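Local coordinates for Alr3699 protein (Nostoc sp., PDB 4XSO) that is of unknown specific function but belongs to the GT-B glycosyltransferases, built from two Rossmann-like domains joined by a linker, at residues N180-N185 against E294-V299; G210-L215 against Q278-C283; A303-K308 against A362-R367. All blocks are in the same frame, centred on the assembly; numbering follows the deposited sequence.

Interaction 1 (N180-N185 against E294-V299); sequences NGFDIN and EPFGRV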
ATOM      1  N   ASN A 180      -6.493  10.147 -27.816  1.00 29.10           N
ATOM      2  CA  ASN A 180      -7.091   8.871 -28.184  1.00 30.16           C
ATOM      3  C   ASN A 180      -6.909   8.633 -29.706  1.00 29.91           C
ATOM      4  O   ASN A 180      -6.905   9.568 -30.543  1.00 28.78           O
ATOM      5  CB  ASN A 180      -8.584   8.872 -27.842  1.00 28.65           C
ATOM      6  CG  ASN A 180      -8.898   8.777 -26.348  1.00 30.88           C
ATOM      7  OD1 ASN A 180      -8.106   9.131 -25.465  1.00 36.64           O
ATOM      8  ND2 ASN A 180     -10.110   8.403 -26.070  1.00 36.29           N
ATOM      9  N   GLY A 181      -6.702   7.391 -30.072  1.00 32.78           N
ATOM     10  CA  GLY A 181      -6.527   7.055 -31.506  1.00 34.33           C
ATOM     11  C   GLY A 181      -7.737   6.255 -31.982  1.00 33.87           C
ATOM     12  O   GLY A 181      -8.391   5.639 -31.173  1.00 31.02           O
ATOM     13  N   PHE A 182      -7.970   6.277 -33.284  1.00 33.32           N
ATOM     14  CA  PHE A 182      -9.094   5.638 -33.959  1.00 31.99           C
ATOM     15  C   PHE A 182      -8.656   5.001 -35.285  1.00 30.29           C
ATOM     16  O   PHE A 182      -7.864   5.576 -36.004  1.00 27.99           O
ATOM     17  CB  PHE A 182     -10.164   6.706 -34.259  1.00 31.05           C
ATOM     18  CG  PHE A 182     -10.661   7.384 -33.027  1.00 31.79           C
ATOM     19  CD1 PHE A 182      -9.948   8.438 -32.476  1.00 29.57           C
ATOM     20  CD2 PHE A 182     -11.849   6.948 -32.401  1.00 31.53           C
ATOM     21  CE1 PHE A 182     -10.357   9.026 -31.269  1.00 35.31           C
ATOM     22  CE2 PHE A 182     -12.281   7.580 -31.270  1.00 33.98           C
ATOM     23  CZ  PHE A 182     -11.529   8.634 -30.706  1.00 33.48           C
ATOM     24  N   ASP A 183      -9.241   3.862 -35.641  1.00 29.47           N
ATOM     25  CA  ASP A 183      -9.016   3.288 -36.961  1.00 31.63           C
ATOM     26  C   ASP A 183      -9.827   4.080 -37.941  1.00 27.71           C
ATOM     27  O   ASP A 183     -11.041   3.953 -37.938  1.00 30.50           O
ATOM     28  CB  ASP A 183      -9.468   1.874 -36.994  1.00 36.37           C
ATOM     29  CG  ASP A 183      -9.180   1.209 -38.349  1.00 37.22           C
ATOM     30  OD1 ASP A 183      -8.928   1.842 -39.390  1.00 36.64           O
ATOM     31  OD2 ASP A 183      -9.129   0.004 -38.314  1.00 48.59           O
ATOM     32  N   ILE A 184      -9.188   4.867 -38.775  1.00 27.40           N
ATOM     33  CA  ILE A 184      -9.943   5.935 -39.482  1.00 33.12           C
ATOM     34  C   ILE A 184     -10.891   5.403 -40.547  1.00 32.44           C
ATOM     35  O   ILE A 184     -11.935   5.974 -40.768  1.00 32.38           O
ATOM     36  CB  ILE A 184      -9.090   7.084 -40.007  1.00 37.24           C
ATOM     37  CG1 ILE A 184      -8.265   6.671 -41.241  1.00 40.48           C
ATOM     38  CG2 ILE A 184      -8.205   7.646 -38.897  1.00 34.52           C
ATOM     39  CD1 ILE A 184      -7.284   7.719 -41.724  1.00 41.26           C
ATOM     40  N   ASN A 185     -10.540   4.262 -41.114  1.00 32.37           N
ATOM     41  CA  ASN A 185     -11.335   3.588 -42.150  1.00 33.45           C
ATOM     42  C   ASN A 185     -12.603   2.948 -41.638  1.00 29.62           C
ATOM     43  O   ASN A 185     -13.588   2.859 -42.376  1.00 33.29           O
ATOM     44  CB  ASN A 185     -10.418   2.584 -42.908  1.00 32.80           C
ATOM     45  CG  ASN A 185      -9.337   3.281 -43.678  1.00 31.39           C
ATOM     46  OD1 ASN A 185      -9.452   4.444 -44.079  1.00 35.77           O
ATOM     47  ND2 ASN A 185      -8.258   2.602 -43.866  1.00 37.41           N
ATOM     48  N   GLU A 294     -15.685  17.741 -20.486  1.00 43.18           N
ATOM     49  CA  GLU A 294     -15.208  16.405 -20.693  1.00 42.84           C
ATOM     50  C   GLU A 294     -13.723  16.449 -21.109  1.00 43.09           C
ATOM     51  O   GLU A 294     -13.245  17.404 -21.772  1.00 37.94           O
ATOM     52  CB  GLU A 294     -16.063  15.693 -21.769  1.00 43.57           C
ATOM     53  CG  GLU A 294     -17.535  15.442 -21.325  1.00 47.25           C
ATOM     54  CD  GLU A 294     -18.416  14.840 -22.412  1.00 49.42           C
ATOM     55  OE1 GLU A 294     -17.964  14.727 -23.582  1.00 55.64           O
ATOM     56  OE2 GLU A 294     -19.572  14.455 -22.101  1.00 55.93           O
ATOM     57  N   PRO A 295     -12.978  15.395 -20.736  1.00 43.72           N
ATOM     58  CA  PRO A 295     -11.535  15.413 -20.997  1.00 44.65           C
ATOM     59  C   PRO A 295     -11.138  15.262 -22.476  1.00 40.45           C
ATOM     60  O   PRO A 295     -10.190  15.869 -22.886  1.00 39.80           O
ATOM     61  CB  PRO A 295     -11.002  14.250 -20.163  1.00 44.67           C
ATOM     62  CG  PRO A 295     -12.170  13.412 -19.835  1.00 48.30           C
ATOM     63  CD  PRO A 295     -13.372  14.301 -19.846  1.00 45.67           C
ATOM     64  N   PHE A 296     -11.932  14.526 -23.239  1.00 35.77           N
ATOM     65  CA  PHE A 296     -11.735  14.264 -24.655  1.00 40.04           C
ATOM     66  C   PHE A 296     -13.068  13.723 -25.246  1.00 45.62           C
ATOM     67  O   PHE A 296     -13.510  12.612 -24.913  1.00 56.50           O
ATOM     68  CB  PHE A 296     -10.747  13.100 -24.812  1.00 37.22           C
ATOM     69  CG  PHE A 296     -10.380  12.807 -26.248  1.00 35.32           C
ATOM     70  CD1 PHE A 296     -11.159  11.992 -27.049  1.00 35.50           C
ATOM     71  CD2 PHE A 296      -9.205  13.372 -26.804  1.00 40.02           C
ATOM     72  CE1 PHE A 296     -10.771  11.721 -28.370  1.00 37.01           C
ATOM     73  CE2 PHE A 296      -8.826  13.095 -28.117  1.00 41.03           C
ATOM     74  CZ  PHE A 296      -9.618  12.281 -28.887  1.00 37.92           C
ATOM     75  N   GLY A 297     -13.728  14.409 -26.116  1.00 48.42           N
ATOM     76  CA  GLY A 297     -14.992  13.808 -26.587  1.00 43.97           C
ATOM     77  C   GLY A 297     -14.787  12.799 -27.707  1.00 39.35           C
ATOM     78  O   GLY A 297     -14.594  13.225 -28.866  1.00 34.58           O
ATOM     79  N   ARG A 298     -14.814  11.485 -27.412  1.00 34.12           N
ATOM     80  CA  ARG A 298     -14.590  10.484 -28.493  1.00 35.81           C
ATOM     81  C   ARG A 298     -15.598  10.735 -29.627  1.00 33.68           C
ATOM     82  O   ARG A 298     -15.281  10.738 -30.818  1.00 32.86           O
ATOM     83  CB  ARG A 298     -14.674   9.029 -27.963  1.00 37.81           C
ATOM     84  CG  ARG A 298     -13.509   8.665 -27.020  1.00 39.64           C
ATOM     85  CD  ARG A 298     -13.620   7.263 -26.399  1.00 44.10           C
ATOM     86  NE  ARG A 298     -13.620   6.192 -27.394  1.00 39.56           N
ATOM     87  CZ  ARG A 298     -12.538   5.734 -28.041  1.00 46.54           C
ATOM     88  NH1 ARG A 298     -11.311   6.157 -27.747  1.00 47.45           N
ATOM     89  NH2 ARG A 298     -12.670   4.797 -28.976  1.00 51.31           N
ATOM     90  N   VAL A 299     -16.836  11.044 -29.261  1.00 30.41           N
ATOM     91  CA  VAL A 299     -17.901  11.228 -30.246  1.00 30.69           C
ATOM     92  C   VAL A 299     -17.649  12.367 -31.226  1.00 28.14           C
ATOM     93  O   VAL A 299     -18.059  12.320 -32.401  1.00 33.98           O
ATOM     94  CB  VAL A 299     -19.260  11.485 -29.523  1.00 35.13           C
ATOM     95  CG1 VAL A 299     -20.299  12.010 -30.464  1.00 39.94           C
ATOM     96  CG2 VAL A 299     -19.723  10.168 -28.906  1.00 43.27           C
TER
HETATM   97  O   HOH W   1      -8.683   5.003 -28.518  1.00 48.53           O
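Phe296 has its CG anti to the backbone N (chi1 -175°), which carries the ring out under the side chain of Asn180, while a bend in Arg298 at chi3 (61°) folds its guanidinium back toward Phe182. In this way the chain passing between the two Rossmann-like domains of the GT-B fold meets the turn that starts helix 298-305, where Gly297 is the N-cap. Asn180 lies over one face of the Phe296 ring, nearer the rim than the middle: its CB is 3.6 Å from CE1, a CH-pi contact, and its amide is stacked nearly flat on the ring, the planes 21° apart. Phe182 comes to the same ring at its edge, with Phe182 CZ 3.9 Å from Phe296 CE1. Phe182 CE2 stands over one face of the Arg298 guanidinium, offset toward the rim, 3.6 Å from NH2. Flat, apolar rings suit this buried place, since each offers faces and edges to different neighbours; Val301 touches both phenylalanines. Arginine joins an aliphatic shaft to a flat polar end that reaches the backbone through a water. This water bridges the segments, donating to Gly181 O at 2.7 Å and accepting from Arg298 NH1 at 3.0 Å.

Interaction 2 (G210-L215 against Q278-C283); sequences GHFSRL and QLMAAC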
ATOM      1  N   GLY A 210     -27.962  14.124 -34.877  1.00 31.36           N
ATOM      2  CA  GLY A 210     -27.760  12.920 -34.085  1.00 29.79           C
ATOM      3  C   GLY A 210     -27.031  13.258 -32.798  1.00 29.91           C
ATOM      4  O   GLY A 210     -26.088  14.074 -32.783  1.00 31.23           O
ATOM      5  N   HIS A 211     -27.437  12.597 -31.719  1.00 30.37           N
ATOM      6  CA  HIS A 211     -26.789  12.733 -30.458  1.00 29.58           C
ATOM      7  C   HIS A 211     -26.430  11.326 -30.017  1.00 30.57           C
ATOM      8  O   HIS A 211     -27.320  10.464 -29.945  1.00 34.89           O
ATOM      9  CB  HIS A 211     -27.802  13.372 -29.487  1.00 33.48           C
ATOM     10  CG  HIS A 211     -27.200  13.863 -28.216  1.00 34.02           C
ATOM     11  ND1 HIS A 211     -26.780  13.020 -27.210  1.00 39.15           N
ATOM     12  CD2 HIS A 211     -26.919  15.115 -27.792  1.00 35.82           C
ATOM     13  CE1 HIS A 211     -26.269  13.738 -26.216  1.00 33.77           C
ATOM     14  NE2 HIS A 211     -26.321  15.007 -26.565  1.00 33.38           N
ATOM     15  N   PHE A 212     -25.183  11.058 -29.740  1.00 26.81           N
ATOM     16  CA  PHE A 212     -24.738   9.652 -29.521  1.00 33.30           C
ATOM     17  C   PHE A 212     -24.112   9.514 -28.139  1.00 34.88           C
ATOM     18  O   PHE A 212     -23.002   9.936 -27.938  1.00 48.93           O
ATOM     19  CB  PHE A 212     -23.671   9.305 -30.536  1.00 29.07           C
ATOM     20  CG  PHE A 212     -24.190   9.315 -31.917  1.00 28.23           C
ATOM     21  CD1 PHE A 212     -24.264  10.475 -32.608  1.00 31.66           C
ATOM     22  CD2 PHE A 212     -24.655   8.177 -32.477  1.00 29.37           C
ATOM     23  CE1 PHE A 212     -24.782  10.511 -33.852  1.00 31.44           C
ATOM     24  CE2 PHE A 212     -25.217   8.193 -33.725  1.00 28.84           C
ATOM     25  CZ  PHE A 212     -25.247   9.359 -34.429  1.00 31.22           C
ATOM     26  N   SER A 213     -24.800   8.937 -27.200  1.00 38.92           N
ATOM     27  CA  SER A 213     -24.368   9.063 -25.814  1.00 38.17           C
ATOM     28  C   SER A 213     -25.306   8.186 -24.983  1.00 41.70           C
ATOM     29  O   SER A 213     -26.350   7.780 -25.478  1.00 43.47           O
ATOM     30  CB  SER A 213     -24.239  10.541 -25.428  1.00 45.24           C
ATOM     31  OG  SER A 213     -24.514  10.768 -24.076  1.00 47.66           O
ATOM     32  N   ARG A 214     -24.966   7.935 -23.714  1.00 41.22           N
ATOM     33  CA  ARG A 214     -25.922   7.355 -22.815  1.00 46.73           C
ATOM     34  C   ARG A 214     -26.802   8.535 -22.337  1.00 34.58           C
ATOM     35  O   ARG A 214     -26.416   9.701 -22.371  1.00 35.43           O
ATOM     36  CB  ARG A 214     -25.220   6.658 -21.629  1.00 57.95           C
ATOM     37  CG  ARG A 214     -24.327   7.585 -20.831  1.00 65.36           C
ATOM     38  CD  ARG A 214     -23.453   6.823 -19.831  1.00 80.26           C
ATOM     39  NE  ARG A 214     -22.449   7.723 -19.280  1.00 80.57           N
ATOM     40  CZ  ARG A 214     -21.284   8.018 -19.858  1.00 84.69           C
ATOM     41  NH1 ARG A 214     -20.916   7.440 -21.007  1.00 81.78           N
ATOM     42  NH2 ARG A 214     -20.470   8.888 -19.261  1.00 83.36           N
ATOM     43  N   LEU A 215     -28.020   8.212 -21.993  1.00 38.17           N
ATOM     44  CA  LEU A 215     -29.006   9.192 -21.623  1.00 38.91           C
ATOM     45  C   LEU A 215     -28.698   9.588 -20.192  1.00 43.64           C
ATOM     46  O   LEU A 215     -28.990   8.829 -19.252  1.00 47.76           O
ATOM     47  CB  LEU A 215     -30.408   8.580 -21.754  1.00 40.42           C
ATOM     48  CG  LEU A 215     -30.754   8.068 -23.150  1.00 43.17           C
ATOM     49  CD1 LEU A 215     -32.115   7.360 -23.108  1.00 51.11           C
ATOM     50  CD2 LEU A 215     -30.757   9.197 -24.169  1.00 43.64           C
ATOM     51  N   GLN A 278     -22.055   4.318 -38.940  1.00 33.26           N
ATOM     52  CA  GLN A 278     -23.074   4.335 -39.962  1.00 34.96           C
ATOM     53  C   GLN A 278     -24.231   5.309 -39.640  1.00 30.34           C
ATOM     54  O   GLN A 278     -24.701   6.054 -40.501  1.00 28.69           O
ATOM     55  CB  GLN A 278     -23.656   2.918 -40.131  1.00 39.82           C
ATOM     56  CG  GLN A 278     -22.683   1.881 -40.729  1.00 37.57           C
ATOM     57  CD  GLN A 278     -21.508   1.580 -39.824  1.00 37.87           C
ATOM     58  OE1 GLN A 278     -21.638   1.498 -38.567  1.00 41.18           O
ATOM     59  NE2 GLN A 278     -20.339   1.361 -40.442  1.00 39.33           N
ATOM     60  N   LEU A 279     -24.720   5.222 -38.407  1.00 34.73           N
ATOM     61  CA  LEU A 279     -25.706   6.182 -37.915  1.00 31.63           C
ATOM     62  C   LEU A 279     -25.231   7.585 -38.065  1.00 32.29           C
ATOM     63  O   LEU A 279     -25.973   8.400 -38.538  1.00 34.76           O
ATOM     64  CB  LEU A 279     -26.053   5.884 -36.458  1.00 30.41           C
ATOM     65  CG  LEU A 279     -26.934   4.651 -36.369  1.00 31.82           C
ATOM     66  CD1 LEU A 279     -26.936   4.152 -34.925  1.00 31.58           C
ATOM     67  CD2 LEU A 279     -28.371   4.906 -36.834  1.00 36.30           C
ATOM     68  N   MET A 280     -23.981   7.863 -37.655  1.00 32.35           N
ATOM     69  CA  MET A 280     -23.377   9.216 -37.813  1.00 30.64           C
ATOM     70  C   MET A 280     -23.429   9.687 -39.290  1.00 28.58           C
ATOM     71  O   MET A 280     -23.822  10.799 -39.646  1.00 30.12           O
ATOM     72  CB  MET A 280     -21.945   9.180 -37.305  1.00 29.58           C
ATOM     73  CG  MET A 280     -21.754   9.080 -35.773  1.00 28.92           C
ATOM     74  SD  MET A 280     -20.049   9.301 -35.224  1.00 21.02           S
ATOM     75  CE  MET A 280     -20.464   9.399 -33.467  1.00 32.26           C
ATOM     76  N   ALA A 281     -23.018   8.793 -40.173  1.00 28.08           N
ATOM     77  CA  ALA A 281     -23.043   9.058 -41.582  1.00 30.02           C
ATOM     78  C   ALA A 281     -24.430   9.414 -42.047  1.00 30.71           C
ATOM     79  O   ALA A 281     -24.584  10.277 -42.915  1.00 36.02           O
ATOM     80  CB  ALA A 281     -22.511   7.873 -42.383  1.00 30.47           C
ATOM     81  N   ALA A 282     -25.450   8.802 -41.470  1.00 30.81           N
ATOM     82  CA  ALA A 282     -26.775   9.144 -41.877  1.00 32.16           C
ATOM     83  C   ALA A 282     -27.326  10.443 -41.296  1.00 32.79           C
ATOM     84  O   ALA A 282     -28.361  10.864 -41.705  1.00 34.27           O
ATOM     85  CB  ALA A 282     -27.691   8.018 -41.585  1.00 33.64           C
ATOM     86  N   CYS A 283     -26.641  11.063 -40.349  1.00 34.06           N
ATOM     87  CA  CYS A 283     -27.062  12.374 -39.813  1.00 32.03           C
ATOM     88  C   CYS A 283     -26.640  13.447 -40.801  1.00 35.50           C
ATOM     89  O   CYS A 283     -25.848  13.189 -41.739  1.00 34.25           O
ATOM     90  CB  CYS A 283     -26.386  12.601 -38.483  1.00 34.93           C
ATOM     91  SG  CYS A 283     -27.055  11.469 -37.257  1.00 36.71           S
TER
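The ring of Phe212 is the centre of this contact, met by Met280 over one face and by Leu279 and Cys283 at its edge. It joins the strand at the heart of the parallel sheet in a Rossmann-like domain, 207-212, to helix 276-282, which belongs to the beta-alpha-beta crossover between strands 267-271 and 285-287. Met280 CG sits 4.0 Å from the ring centroid, a CH-pi contact offset toward the rim. Beyond CG the methionine chain is extended (chi2 -171°, chi3 170°) and follows the ring, carrying the methyl CE to 4.0 Å from Phe212 CG; SD rides above the face at 5.1 Å from the centroid, a distant Met-aromatic contact. An unbranched, flexible side chain is well suited to lying along an aromatic face. At the edge of the ring, close to its plane, Leu279 CB approaches CE2 at 3.7 Å, and Cys283 SG stands 4.0 Å from CZ, a sulfur-aromatic contact.

The cysteine sulfur also reaches the strand backbone, which is accessible because Gly210 has no side chain. In the next shell Val240 of the adjoining strand packs on both Phe212 and Leu279, and Leu197 and Leu201 of helix 191-201 bear on Leu279. Gly210 is fixed by backbone hydrogen bonds with Leu285 and Ala287. Cys283 is steadied by its N bonding to Met280 O at 2.9 Å, and its SG lies 3.6 Å from Gly210 CA.

Interaction 3 (A303-K308 against A362-R367); sequences AMLCGK and AIASQR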
ATOM      1  N   ALA A 303     -17.329  11.752 -35.181  1.00 30.35           N
ATOM      2  CA  ALA A 303     -18.166  12.486 -36.117  1.00 30.83           C
ATOM      3  C   ALA A 303     -17.325  13.126 -37.226  1.00 30.73           C
ATOM      4  O   ALA A 303     -17.684  13.094 -38.404  1.00 29.31           O
ATOM      5  CB  ALA A 303     -18.948  13.525 -35.332  1.00 33.13           C
ATOM      6  N   MET A 304     -16.176  13.657 -36.819  1.00 29.69           N
ATOM      7  CA  MET A 304     -15.239  14.325 -37.719  1.00 30.65           C
ATOM      8  C   MET A 304     -14.683  13.276 -38.708  1.00 29.06           C
ATOM      9  O   MET A 304     -14.639  13.491 -39.913  1.00 33.31           O
ATOM     10  CB  MET A 304     -14.121  14.986 -36.905  1.00 33.88           C
ATOM     11  CG  MET A 304     -14.570  16.176 -36.043  1.00 31.13           C
ATOM     12  SD  MET A 304     -13.246  16.912 -35.007  1.00 25.41           S
ATOM     13  CE  MET A 304     -12.941  18.161 -36.137  1.00 36.37           C
ATOM     14  N   LEU A 305     -14.278  12.136 -38.203  1.00 28.51           N
ATOM     15  CA  LEU A 305     -13.741  11.071 -39.064  1.00 29.49           C
ATOM     16  C   LEU A 305     -14.802  10.572 -39.979  1.00 31.41           C
ATOM     17  O   LEU A 305     -14.480  10.017 -41.053  1.00 29.70           O
ATOM     18  CB  LEU A 305     -13.220   9.924 -38.192  1.00 28.32           C
ATOM     19  CG  LEU A 305     -11.926  10.196 -37.463  1.00 28.10           C
ATOM     20  CD1 LEU A 305     -11.701   9.129 -36.409  1.00 30.97           C
ATOM     21  CD2 LEU A 305     -10.789  10.235 -38.427  1.00 31.73           C
ATOM     22  N   CYS A 306     -16.088  10.716 -39.591  1.00 31.14           N
ATOM     23  CA  CYS A 306     -17.148  10.291 -40.500  1.00 29.92           C
ATOM     24  C   CYS A 306     -17.370  11.373 -41.530  1.00 34.81           C
ATOM     25  O   CYS A 306     -18.267  11.287 -42.355  1.00 35.18           O
ATOM     26  CB  CYS A 306     -18.478  10.002 -39.814  1.00 32.10           C
ATOM     27  SG  CYS A 306     -18.528   8.627 -38.697  1.00 33.30           S
ATOM     28  N   GLY A 307     -16.597  12.439 -41.476  1.00 29.55           N
ATOM     29  CA  GLY A 307     -16.845  13.484 -42.420  1.00 33.35           C
ATOM     30  C   GLY A 307     -18.141  14.230 -42.181  1.00 32.17           C
ATOM     31  O   GLY A 307     -18.738  14.641 -43.121  1.00 31.55           O
ATOM     32  N   LYS A 308     -18.554  14.440 -40.950  1.00 29.54           N
ATOM     33  CA  LYS A 308     -19.824  15.127 -40.667  1.00 28.82           C
ATOM     34  C   LYS A 308     -19.619  16.477 -40.003  1.00 28.63           C
ATOM     35  O   LYS A 308     -18.648  16.701 -39.285  1.00 30.46           O
ATOM     36  CB  LYS A 308     -20.677  14.264 -39.738  1.00 31.03           C
ATOM     37  CG  LYS A 308     -21.208  13.007 -40.435  1.00 38.35           C
ATOM     38  CD  LYS A 308     -22.015  13.532 -41.627  1.00 37.38           C
ATOM     39  CE  LYS A 308     -22.925  12.567 -42.248  1.00 48.05           C
ATOM     40  NZ  LYS A 308     -23.538  13.255 -43.389  1.00 45.37           N
ATOM     41  N   ALA A 362     -10.393  15.473 -42.779  1.00 31.75           N
ATOM     42  CA  ALA A 362      -8.956  15.618 -43.113  1.00 34.45           C
ATOM     43  C   ALA A 362      -8.154  15.872 -41.844  1.00 35.85           C
ATOM     44  O   ALA A 362      -7.137  15.225 -41.652  1.00 29.86           O
ATOM     45  CB  ALA A 362      -8.712  16.779 -44.086  1.00 35.80           C
ATOM     46  N   ILE A 363      -8.580  16.852 -41.008  1.00 29.97           N
ATOM     47  CA  ILE A 363      -7.830  17.157 -39.846  1.00 28.15           C
ATOM     48  C   ILE A 363      -7.883  16.009 -38.818  1.00 30.61           C
ATOM     49  O   ILE A 363      -6.865  15.701 -38.189  1.00 30.41           O
ATOM     50  CB  ILE A 363      -8.199  18.572 -39.249  1.00 36.43           C
ATOM     51  CG1 ILE A 363      -7.285  18.921 -38.055  1.00 39.36           C
ATOM     52  CG2 ILE A 363      -9.611  18.664 -38.754  1.00 38.94           C
ATOM     53  CD1 ILE A 363      -5.872  19.181 -38.501  1.00 44.21           C
ATOM     54  N   ALA A 364      -9.026  15.359 -38.634  1.00 29.91           N
ATOM     55  CA  ALA A 364      -9.118  14.314 -37.611  1.00 32.44           C
ATOM     56  C   ALA A 364      -8.273  13.066 -38.044  1.00 32.67           C
ATOM     57  O   ALA A 364      -7.694  12.320 -37.221  1.00 28.54           O
ATOM     58  CB  ALA A 364     -10.584  13.928 -37.405  1.00 32.14           C
ATOM     59  N   SER A 365      -8.245  12.818 -39.345  1.00 31.13           N
ATOM     60  CA  SER A 365      -7.460  11.697 -39.859  1.00 32.82           C
ATOM     61  C   SER A 365      -5.969  11.941 -39.542  1.00 30.09           C
ATOM     62  O   SER A 365      -5.221  11.020 -39.241  1.00 35.83           O
ATOM     63  CB  SER A 365      -7.696  11.563 -41.384  1.00 32.80           C
ATOM     64  OG  SER A 365      -9.047  11.167 -41.575  1.00 34.86           O
ATOM     65  N   GLN A 366      -5.556  13.192 -39.673  1.00 29.87           N
ATOM     66  CA  GLN A 366      -4.186  13.549 -39.362  1.00 33.00           C
ATOM     67  C   GLN A 366      -3.855  13.423 -37.860  1.00 30.71           C
ATOM     68  O   GLN A 366      -2.811  12.841 -37.501  1.00 27.86           O
ATOM     69  CB  GLN A 366      -3.847  14.917 -39.989  1.00 28.63           C
ATOM     70  CG  GLN A 366      -2.524  15.532 -39.561  1.00 31.97           C
ATOM     71  CD  GLN A 366      -2.484  17.047 -39.781  1.00 35.88           C
ATOM     72  OE1 GLN A 366      -2.724  17.524 -40.887  1.00 41.81           O
ATOM     73  NE2 GLN A 366      -2.216  17.808 -38.717  1.00 34.59           N
ATOM     74  N   ARG A 367      -4.689  13.987 -36.982  1.00 29.95           N
ATOM     75  CA  ARG A 367      -4.387  14.048 -35.531  1.00 28.15           C
ATOM     76  C   ARG A 367      -4.688  12.827 -34.696  1.00 28.73           C
ATOM     77  O   ARG A 367      -4.080  12.630 -33.695  1.00 29.93           O
ATOM     78  CB  ARG A 367      -5.226  15.233 -34.957  1.00 28.38           C
ATOM     79  CG  ARG A 367      -4.928  16.566 -35.655  1.00 30.62           C
ATOM     80  CD  ARG A 367      -5.800  17.739 -35.098  1.00 38.23           C
ATOM     81  NE  ARG A 367      -5.457  17.967 -33.692  1.00 35.38           N
ATOM     82  CZ  ARG A 367      -6.183  18.658 -32.811  1.00 37.74           C
ATOM     83  NH1 ARG A 367      -7.319  19.237 -33.140  1.00 36.90           N
ATOM     84  NH2 ARG A 367      -5.750  18.749 -31.557  1.00 36.90           N
TER
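Two helices of a Rossmann-like domain meet here: the last turn of helix 298-305, closed by a Schellman motif, packs against helix 350-368 near its C-terminal end. Ala364 is the point of closest approach, its CA 5.8 Å from Leu305 CA, and the small methyl group of alanine lets the backbones come so near. Its CB touches Met304 CB at 3.7 Å and, on another side, Leu305 CD2 at 3.8 Å. Met304 bends at chi3 (98°), and its methyl CE turns to the branch of Ile363, where it meets CG2 loosely at 4.3 Å. Leu305 sends CD2 past Ala364 to Ser365, touching OG at 3.7 Å. Across the contact this hydroxyl makes only van der Waals contact, for its polar partner is Gln361 O one turn back in its own helix, an arrangement that lets a serine sit beside leucine. Gln361 also joins the helices by a hydrogen bond from its NE2 to Leu305 O. Gly307 ends the first helix with a positive phi of 69°, a conformation easy for a residue without CB. Two backbone bonds complete the Schellman motif: Lys308 N to Ala303 O at 3.0 Å, and Gly307 N to Met304 O at 2.7 Å.

In the fold
Interactions 1 and 3 share helix 298-305, its first turn serving one and its last turn the other, with centres about 10 Å apart. Interaction 2 lies about 14 Å from the first and 15 Å from the third, and along the chain it is nested within the loop closed by interaction 1; interaction 3 follows both. The three touch one another: Leu305 CD1 packs on Phe182 CB at 3.6 Å, Val299 lies against the backbone of Phe212, and Lys308 NZ is hydrogen-bonded to Cys283 O. Helix 298-305 thus links the interdomain connection, the six-stranded parallel sheet and helix 350-368 into one continuous packed region of the GT-B fold.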